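Local atomic coordinates of transcription termination factor FttA (Pyrococcus horikoshii, PDB entry 3AF6), a protein that probably cleaves single-stranded RNA with a two-zinc nuclease centre and so terminates transcription genome-wide at the RNA exit channel of RNA polymerase. Residues C262-Y267 with D305-P310; L291-I296 with R311-V316. One frame throughout, in Å; residues are numbered along the deposited sequence.

Contact 1: C262-Y267 with D305-P310; sequences CGMLPY and DPLYRP
Tyr-308 joins the two loops by its hydroxyl and by its ring. Its OH donates a hydrogen bond to Gly-263 O, the two oxygens 2.7 Å apart. The donor lies in the carbonyl plane, and with a C=O...donor angle of 148° the hydroxyl approaches off the C=O direction. Beside it, Pro-266 places CG over one face of the phenol ring, modelled too close for its distance to carry weight; sounder evidence of packing is Pro-266 CB, 3.8 Å from Tyr-308 CD2. A chi1 of 39° sets Tyr-308 CG between the backbone N and the carbonyl carbon, turning the ring in against the proline. This half is buried, and Phe-295 and Ile-313 of the two neighbouring helices also touch Tyr-308.

The looser side lies at Leu-307 and Tyr-267, both partly exposed. Met-264 SD meets Leu-307 CD1 at 4.1 Å, the two side chains crossing at about a right angle, and Tyr-267 CE1 is 4.3 Å from Leu-307 CD2. Closer is the main chain, with Leu-307 O 3.7 Å from Tyr-267 CD1. Further out, Arg-309 NH2 and Asp-305 OD1 form a salt bridge at 3.4 Å, and Pro-306 CG lies over one face of the guanidinium.

Gly-263 follows the zinc ligands Asp-260 and His-261 almost directly in sequence. The buried phenol satisfies a main-chain carbonyl there while covering Pro-266, which implies that one aromatic residue ties the turn after the metal-binding segment to the loop between two helices by polar and apolar means together.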
ATOM      1  N   CYS A 262      -6.718   4.995  -0.811  1.00 31.59           N
ATOM      2  CA  CYS A 262      -6.136   5.442  -2.074  1.00 33.99           C
ATOM      3  C   CYS A 262      -7.147   5.346  -3.230  1.00 33.15           C
ATOM      4  O   CYS A 262      -6.818   5.641  -4.380  1.00 33.22           O
ATOM      5  CB  CYS A 262      -4.919   4.589  -2.403  1.00 33.31           C
ATOM      6  SG  CYS A 262      -5.426   2.916  -2.813  1.00 42.78           S
ATOM      7  N   GLY A 263      -8.371   4.937  -2.916  1.00 31.91           N
ATOM      8  CA  GLY A 263      -9.395   4.774  -3.931  1.00 34.42           C
ATOM      9  C   GLY A 263      -9.763   5.935  -4.844  1.00 35.54           C
ATOM     10  O   GLY A 263     -10.079   5.717  -6.013  1.00 35.30           O
ATOM     11  N   MET A 264      -9.754   7.157  -4.324  1.00 36.55           N
ATOM     12  CA  MET A 264     -10.090   8.325  -5.135  1.00 38.26           C
ATOM     13  C   MET A 264      -8.874   8.952  -5.803  1.00 37.78           C
ATOM     14  O   MET A 264      -9.007   9.872  -6.611  1.00 38.80           O
ATOM     15  CB  MET A 264     -10.785   9.393  -4.281  1.00 39.78           C
ATOM     16  CG  MET A 264     -12.247   9.116  -4.000  1.00 42.53           C
ATOM     17  SD  MET A 264     -13.222   9.171  -5.509  1.00 46.06           S
ATOM     18  CE  MET A 264     -13.088  10.904  -5.905  1.00 44.51           C
ATOM     19  N   LEU A 265      -7.691   8.455  -5.474  1.00 36.50           N
ATOM     20  CA  LEU A 265      -6.469   9.010  -6.033  1.00 36.59           C
ATOM     21  C   LEU A 265      -6.478   9.177  -7.560  1.00 37.07           C
ATOM     22  O   LEU A 265      -6.165  10.249  -8.068  1.00 36.95           O
ATOM     23  CB  LEU A 265      -5.278   8.170  -5.580  1.00 37.20           C
ATOM     24  CG  LEU A 265      -3.859   8.632  -5.923  1.00 38.84           C
ATOM     25  CD1 LEU A 265      -3.635  10.104  -5.571  1.00 39.41           C
ATOM     26  CD2 LEU A 265      -2.900   7.754  -5.149  1.00 39.35           C
ATOM     27  N   PRO A 266      -6.851   8.130  -8.316  1.00 37.55           N
ATOM     28  CA  PRO A 266      -6.846   8.325  -9.771  1.00 37.74           C
ATOM     29  C   PRO A 266      -7.919   9.304 -10.286  1.00 38.71           C
ATOM     30  O   PRO A 266      -7.755   9.925 -11.341  1.00 36.51           O
ATOM     31  CB  PRO A 266      -6.985   6.903 -10.309  1.00 37.26           C
ATOM     32  CG  PRO A 266      -7.706   6.200  -9.234  1.00 38.27           C
ATOM     33  CD  PRO A 266      -7.118   6.725  -7.971  1.00 37.26           C
ATOM     34  N   TYR A 267      -8.997   9.460  -9.527  1.00 38.47           N
ATOM     35  CA  TYR A 267     -10.068  10.387  -9.883  1.00 39.77           C
ATOM     36  C   TYR A 267      -9.468  11.769 -10.106  1.00 40.49           C
ATOM     37  O   TYR A 267      -9.923  12.547 -10.949  1.00 39.26           O
ATOM     38  CB  TYR A 267     -11.068  10.478  -8.736  1.00 42.24           C
ATOM     39  CG  TYR A 267     -12.295  11.311  -9.022  1.00 45.42           C
ATOM     40  CD1 TYR A 267     -13.414  10.742  -9.632  1.00 47.42           C
ATOM     41  CD2 TYR A 267     -12.364  12.649  -8.630  1.00 45.18           C
ATOM     42  CE1 TYR A 267     -14.574  11.475  -9.836  1.00 48.70           C
ATOM     43  CE2 TYR A 267     -13.522  13.392  -8.830  1.00 46.90           C
ATOM     44  CZ  TYR A 267     -14.622  12.795  -9.432  1.00 49.94           C
ATOM     45  OH  TYR A 267     -15.777  13.509  -9.637  1.00 55.88           O
ATOM     46  N   ASP A 305     -21.322   3.169 -14.603  1.00 46.91           N
ATOM     47  CA  ASP A 305     -20.257   3.967 -15.183  1.00 49.02           C
ATOM     48  C   ASP A 305     -19.153   4.004 -14.137  1.00 48.51           C
ATOM     49  O   ASP A 305     -19.403   4.318 -12.975  1.00 50.04           O
ATOM     50  CB  ASP A 305     -20.737   5.383 -15.495  1.00 51.93           C
ATOM     51  CG  ASP A 305     -19.693   6.192 -16.238  1.00 56.53           C
ATOM     52  OD1 ASP A 305     -19.318   5.775 -17.357  1.00 58.36           O
ATOM     53  OD2 ASP A 305     -19.242   7.234 -15.703  1.00 58.83           O
ATOM     54  N   PRO A 306     -17.916   3.678 -14.534  1.00 46.47           N
ATOM     55  CA  PRO A 306     -16.779   3.672 -13.607  1.00 45.14           C
ATOM     56  C   PRO A 306     -16.327   5.064 -13.158  1.00 44.04           C
ATOM     57  O   PRO A 306     -16.491   6.032 -13.895  1.00 44.78           O
ATOM     58  CB  PRO A 306     -15.710   2.922 -14.401  1.00 45.03           C
ATOM     59  CG  PRO A 306     -16.012   3.336 -15.821  1.00 42.90           C
ATOM     60  CD  PRO A 306     -17.509   3.233 -15.880  1.00 44.33           C
ATOM     61  N   LEU A 307     -15.768   5.157 -11.949  1.00 41.75           N
ATOM     62  CA  LEU A 307     -15.293   6.433 -11.419  1.00 39.92           C
ATOM     63  C   LEU A 307     -14.120   6.959 -12.213  1.00 38.11           C
ATOM     64  O   LEU A 307     -13.875   8.154 -12.245  1.00 38.13           O
ATOM     65  CB  LEU A 307     -14.870   6.304  -9.958  1.00 43.82           C
ATOM     66  CG  LEU A 307     -15.936   6.405  -8.864  1.00 46.96           C
ATOM     67  CD1 LEU A 307     -15.264   6.213  -7.506  1.00 46.58           C
ATOM     68  CD2 LEU A 307     -16.626   7.763  -8.922  1.00 43.60           C
ATOM     69  N   TYR A 308     -13.375   6.059 -12.830  1.00 35.37           N
ATOM     70  CA  TYR A 308     -12.245   6.462 -13.642  1.00 36.89           C
ATOM     71  C   TYR A 308     -11.837   5.304 -14.529  1.00 37.81           C
ATOM     72  O   TYR A 308     -12.493   4.268 -14.527  1.00 37.31           O
ATOM     73  CB  TYR A 308     -11.064   6.934 -12.787  1.00 38.58           C
ATOM     74  CG  TYR A 308     -10.828   6.137 -11.526  1.00 38.01           C
ATOM     75  CD1 TYR A 308     -11.402   6.535 -10.327  1.00 36.17           C
ATOM     76  CD2 TYR A 308     -10.048   4.978 -11.537  1.00 38.40           C
ATOM     77  CE1 TYR A 308     -11.215   5.813  -9.172  1.00 39.00           C
ATOM     78  CE2 TYR A 308      -9.848   4.237 -10.374  1.00 39.10           C
ATOM     79  CZ  TYR A 308     -10.440   4.670  -9.193  1.00 39.80           C
ATOM     80  OH  TYR A 308     -10.257   3.987  -8.023  1.00 39.70           O
ATOM     81  N   ARG A 309     -10.755   5.483 -15.275  1.00 38.39           N
ATOM     82  CA  ARG A 309     -10.294   4.474 -16.214  1.00 41.14           C
ATOM     83  C   ARG A 309      -8.811   4.146 -16.078  1.00 42.23           C
ATOM     84  O   ARG A 309      -8.069   4.815 -15.351  1.00 43.08           O
ATOM     85  CB  ARG A 309     -10.528   4.974 -17.645  1.00 44.79           C
ATOM     86  CG  ARG A 309     -11.887   5.597 -17.884  1.00 45.48           C
ATOM     87  CD  ARG A 309     -12.942   4.536 -18.055  1.00 47.10           C
ATOM     88  NE  ARG A 309     -14.260   5.136 -18.219  1.00 51.67           N
ATOM     89  CZ  ARG A 309     -15.250   4.565 -18.889  1.00 52.78           C
ATOM     90  NH1 ARG A 309     -15.061   3.378 -19.460  1.00 54.07           N
ATOM     91  NH2 ARG A 309     -16.423   5.180 -18.992  1.00 52.37           N
ATOM     92  N   PRO A 310      -8.367   3.100 -16.790  1.00 41.49           N
ATOM     93  CA  PRO A 310      -6.983   2.631 -16.810  1.00 40.71           C
ATOM     94  C   PRO A 310      -5.967   3.737 -17.105  1.00 42.07           C
ATOM     95  O   PRO A 310      -4.885   3.746 -16.531  1.00 45.23           O
ATOM     96  CB  PRO A 310      -7.007   1.569 -17.900  1.00 39.13           C
ATOM     97  CG  PRO A 310      -8.346   0.942 -17.692  1.00 37.55           C
ATOM     98  CD  PRO A 310      -9.254   2.123 -17.458  1.00 39.90           C
TER

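Contact 2: L291-I296 with R311-V316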
ATOM      1  N   LEU A 291      -5.884  -2.959  -6.933  1.00 42.05           N
ATOM      2  CA  LEU A 291      -7.218  -2.744  -6.388  1.00 40.84           C
ATOM      3  C   LEU A 291      -8.038  -1.729  -7.162  1.00 40.82           C
ATOM      4  O   LEU A 291      -9.264  -1.828  -7.201  1.00 40.92           O
ATOM      5  CB  LEU A 291      -7.139  -2.337  -4.921  1.00 38.58           C
ATOM      6  CG  LEU A 291      -6.554  -3.410  -4.003  1.00 39.55           C
ATOM      7  CD1 LEU A 291      -6.535  -2.882  -2.578  1.00 40.20           C
ATOM      8  CD2 LEU A 291      -7.367  -4.689  -4.091  1.00 37.30           C
ATOM      9  N   GLN A 292      -7.364  -0.761  -7.774  1.00 39.97           N
ATOM     10  CA  GLN A 292      -8.039   0.264  -8.562  1.00 41.57           C
ATOM     11  C   GLN A 292      -8.587  -0.299  -9.880  1.00 43.33           C
ATOM     12  O   GLN A 292      -9.706   0.036 -10.294  1.00 41.61           O
ATOM     13  CB  GLN A 292      -7.085   1.434  -8.848  1.00 38.92           C
ATOM     14  CG  GLN A 292      -6.801   2.295  -7.637  1.00 38.41           C
ATOM     15  CD  GLN A 292      -5.591   3.190  -7.816  1.00 40.85           C
ATOM     16  OE1 GLN A 292      -5.229   3.950  -6.915  1.00 41.81           O
ATOM     17  NE2 GLN A 292      -4.957   3.106  -8.980  1.00 41.33           N
ATOM     18  N   LYS A 293      -7.799  -1.142 -10.546  1.00 44.61           N
ATOM     19  CA  LYS A 293      -8.249  -1.733 -11.795  1.00 47.23           C
ATOM     20  C   LYS A 293      -9.376  -2.678 -11.444  1.00 47.31           C
ATOM     21  O   LYS A 293     -10.398  -2.733 -12.125  1.00 49.30           O
ATOM     22  CB  LYS A 293      -7.113  -2.483 -12.493  1.00 48.96           C
ATOM     23  CG  LYS A 293      -6.229  -1.582 -13.357  1.00 56.70           C
ATOM     24  CD  LYS A 293      -5.096  -2.356 -14.044  1.00 62.40           C
ATOM     25  CE  LYS A 293      -4.705  -1.749 -15.412  1.00 65.35           C
ATOM     26  NZ  LYS A 293      -4.174  -0.348 -15.364  1.00 65.64           N
ATOM     27  N   ASP A 294      -9.191  -3.406 -10.354  1.00 45.54           N
ATOM     28  CA  ASP A 294     -10.193  -4.345  -9.894  1.00 46.53           C
ATOM     29  C   ASP A 294     -11.495  -3.588  -9.610  1.00 46.16           C
ATOM     30  O   ASP A 294     -12.587  -4.073  -9.907  1.00 46.44           O
ATOM     31  CB  ASP A 294      -9.681  -5.035  -8.624  1.00 49.21           C
ATOM     32  CG  ASP A 294     -10.613  -6.117  -8.123  1.00 52.48           C
ATOM     33  OD1 ASP A 294     -10.509  -6.474  -6.926  1.00 56.82           O
ATOM     34  OD2 ASP A 294     -11.438  -6.620  -8.920  1.00 53.07           O
ATOM     35  N   PHE A 295     -11.363  -2.385  -9.053  1.00 45.76           N
ATOM     36  CA  PHE A 295     -12.502  -1.537  -8.699  1.00 43.88           C
ATOM     37  C   PHE A 295     -13.335  -1.034  -9.883  1.00 44.56           C
ATOM     38  O   PHE A 295     -14.565  -1.158  -9.881  1.00 42.01           O
ATOM     39  CB  PHE A 295     -12.009  -0.350  -7.869  1.00 43.34           C
ATOM     40  CG  PHE A 295     -13.081   0.652  -7.532  1.00 43.44           C
ATOM     41  CD1 PHE A 295     -14.343   0.237  -7.122  1.00 42.05           C
ATOM     42  CD2 PHE A 295     -12.810   2.019  -7.595  1.00 42.91           C
ATOM     43  CE1 PHE A 295     -15.318   1.166  -6.781  1.00 42.08           C
ATOM     44  CE2 PHE A 295     -13.779   2.956  -7.253  1.00 40.56           C
ATOM     45  CZ  PHE A 295     -15.033   2.527  -6.845  1.00 43.02           C
ATOM     46  N   ILE A 296     -12.682  -0.464 -10.893  1.00 44.37           N
ATOM     47  CA  ILE A 296     -13.433   0.024 -12.036  1.00 45.78           C
ATOM     48  C   ILE A 296     -14.048  -1.127 -12.826  1.00 47.73           C
ATOM     49  O   ILE A 296     -15.156  -1.003 -13.363  1.00 48.08           O
ATOM     50  CB  ILE A 296     -12.573   0.938 -12.952  1.00 43.76           C
ATOM     51  CG1 ILE A 296     -11.241   0.285 -13.287  1.00 44.87           C
ATOM     52  CG2 ILE A 296     -12.352   2.279 -12.260  1.00 43.50           C
ATOM     53  CD1 ILE A 296     -10.297   1.206 -14.055  1.00 43.62           C
ATOM     54  N   ARG A 311      -6.295   4.666 -17.994  1.00 43.14           N
ATOM     55  CA  ARG A 311      -5.343   5.737 -18.308  1.00 45.93           C
ATOM     56  C   ARG A 311      -5.084   6.595 -17.073  1.00 44.77           C
ATOM     57  O   ARG A 311      -3.991   7.139 -16.898  1.00 45.18           O
ATOM     58  CB  ARG A 311      -5.854   6.613 -19.465  1.00 48.40           C
ATOM     59  CG  ARG A 311      -7.274   7.102 -19.293  1.00 54.66           C
ATOM     60  CD  ARG A 311      -7.805   7.784 -20.547  1.00 59.73           C
ATOM     61  NE  ARG A 311      -7.246   9.122 -20.740  1.00 64.73           N
ATOM     62  CZ  ARG A 311      -7.585   9.939 -21.736  1.00 65.73           C
ATOM     63  NH1 ARG A 311      -8.484   9.555 -22.639  1.00 67.06           N
ATOM     64  NH2 ARG A 311      -7.026  11.142 -21.830  1.00 64.67           N
ATOM     65  N   ASP A 312      -6.097   6.703 -16.220  1.00 43.38           N
ATOM     66  CA  ASP A 312      -5.991   7.476 -14.989  1.00 43.41           C
ATOM     67  C   ASP A 312      -5.088   6.733 -14.012  1.00 41.79           C
ATOM     68  O   ASP A 312      -4.233   7.328 -13.358  1.00 41.50           O
ATOM     69  CB  ASP A 312      -7.375   7.673 -14.377  1.00 44.61           C
ATOM     70  CG  ASP A 312      -8.322   8.371 -15.321  1.00 47.40           C
ATOM     71  OD1 ASP A 312      -7.963   9.468 -15.804  1.00 47.71           O
ATOM     72  OD2 ASP A 312      -9.416   7.827 -15.580  1.00 47.46           O
ATOM     73  N   ILE A 313      -5.289   5.425 -13.919  1.00 39.55           N
ATOM     74  CA  ILE A 313      -4.479   4.603 -13.052  1.00 39.39           C
ATOM     75  C   ILE A 313      -3.052   4.616 -13.600  1.00 40.87           C
ATOM     76  O   ILE A 313      -2.086   4.572 -12.843  1.00 40.29           O
ATOM     77  CB  ILE A 313      -5.020   3.175 -13.014  1.00 38.60           C
ATOM     78  CG1 ILE A 313      -6.434   3.194 -12.440  1.00 36.09           C
ATOM     79  CG2 ILE A 313      -4.100   2.285 -12.197  1.00 38.62           C
ATOM     80  CD1 ILE A 313      -7.031   1.823 -12.213  1.00 36.80           C
ATOM     81  N   LYS A 314      -2.935   4.692 -14.924  1.00 42.74           N
ATOM     82  CA  LYS A 314      -1.636   4.736 -15.583  1.00 44.99           C
ATOM     83  C   LYS A 314      -0.939   6.012 -15.130  1.00 45.40           C
ATOM     84  O   LYS A 314       0.286   6.051 -15.005  1.00 48.47           O
ATOM     85  CB  LYS A 314      -1.811   4.757 -17.105  1.00 48.82           C
ATOM     86  CG  LYS A 314      -0.509   4.766 -17.927  1.00 50.36           C
ATOM     87  CD  LYS A 314      -0.784   5.306 -19.333  1.00 53.76           C
ATOM     88  CE  LYS A 314       0.364   5.064 -20.310  1.00 56.13           C
ATOM     89  NZ  LYS A 314       0.422   3.646 -20.792  1.00 57.13           N
ATOM     90  N   GLU A 315      -1.726   7.056 -14.888  1.00 43.51           N
ATOM     91  CA  GLU A 315      -1.183   8.328 -14.427  1.00 42.81           C
ATOM     92  C   GLU A 315      -0.660   8.213 -12.991  1.00 41.28           C
ATOM     93  O   GLU A 315       0.393   8.759 -12.662  1.00 39.16           O
ATOM     94  CB  GLU A 315      -2.250   9.425 -14.517  1.00 43.99           C
ATOM     95  CG  GLU A 315      -2.478   9.933 -15.925  1.00 45.82           C
ATOM     96  CD  GLU A 315      -1.196  10.454 -16.548  1.00 49.62           C
ATOM     97  OE1 GLU A 315      -0.526  11.278 -15.896  1.00 51.07           O
ATOM     98  OE2 GLU A 315      -0.850  10.046 -17.683  1.00 52.07           O
ATOM     99  N   VAL A 316      -1.403   7.501 -12.145  1.00 38.59           N
ATOM    100  CA  VAL A 316      -1.012   7.293 -10.760  1.00 37.57           C
ATOM    101  C   VAL A 316       0.394   6.721 -10.765  1.00 39.39           C
ATOM    102  O   VAL A 316       1.297   7.215 -10.080  1.00 39.85           O
ATOM    103  CB  VAL A 316      -1.946   6.281 -10.057  1.00 36.57           C
ATOM    104  CG1 VAL A 316      -1.353   5.842  -8.715  1.00 32.06           C
ATOM    105  CG2 VAL A 316      -3.316   6.897  -9.858  1.00 33.72           C
TER
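No polar bond crosses between Gln-292 and Ile-313, the residues whose CA atoms come nearest across this helix pair (7.2 Å); the shortest sound one runs within a helix, from Phe-295 N to Leu-291 O at 2.9 Å. Main-chain bonds of this kind stay inside each helix, and the contact across is mainly carbon, with the Gln-292 amide nitrogen lying against Ile-313. The segment axes approach to 10.4 Å with their N-to-C directions at 167°. Helices 282-301 and 310-319 thus pack as consecutive, nearly antiparallel helices of the metallo-beta-lactamase domain, the Gln-292 side chain about 9 Å from that of the zinc ligand His-261.

Ile-313 is the centre of the contact. Its CG1 stands anti to the carbonyl carbon (chi1 -62°) and chi2 is extended, which sends CD1 at the facing helix. There CD1 lies 3.4 Å from Gln-292 CB, and it meets Ile-296 CD1 tip to tip at 3.8 Å. Val-289 also touches Ile-313, so the side chain sits among residues 289, 292, 293 and 296, spaced i, i+3, i+4 and i+7, as in knobs-into-holes packing.

The Gln-292 and Ile-313 side chains run alongside one another, pointing opposite ways. The extended glutamine carries NE2 to 3.4 Å from Ile-313 CG2 and toward Val-316, whose CG2 is 4.2 Å from Gln-292 NE2. On the partly exposed flank, Lys-293 crosses Ile-313 with its aliphatic stem. Outside the pair, Val-316 also packs on Met-288 and Phe-269.

With one branched knob and a glutamine laid along it, the absence of any bond between the segments implies that cohesion here rests chiefly on van der Waals fit and burial.

In the fold
Both contacts are mostly buried in the metallo-beta-lactamase domain, with centres only 6 Å apart, and their segments alternate along the chain. Contact 2 pairs helices 282-301 and 310-319, which together connect the neighbouring parallel strands 278-280 and 320-322. Contact 1 fastens the loop between those helices to the turn that follows the zinc-binding helix 259-262. The two meet where Tyr-308 packs on Phe-295 and Pro-266 on Gln-292. Their chemistry differs accordingly: between irregular segments a side-chain hydroxyl bonds a main-chain carbonyl, whereas the helices meet mainly through aliphatic side chains and the flank of a glutamine. Contact 1 also extends toward exposed charges at 305-310, and contact 2 reaches a partly exposed rim at Lys-293.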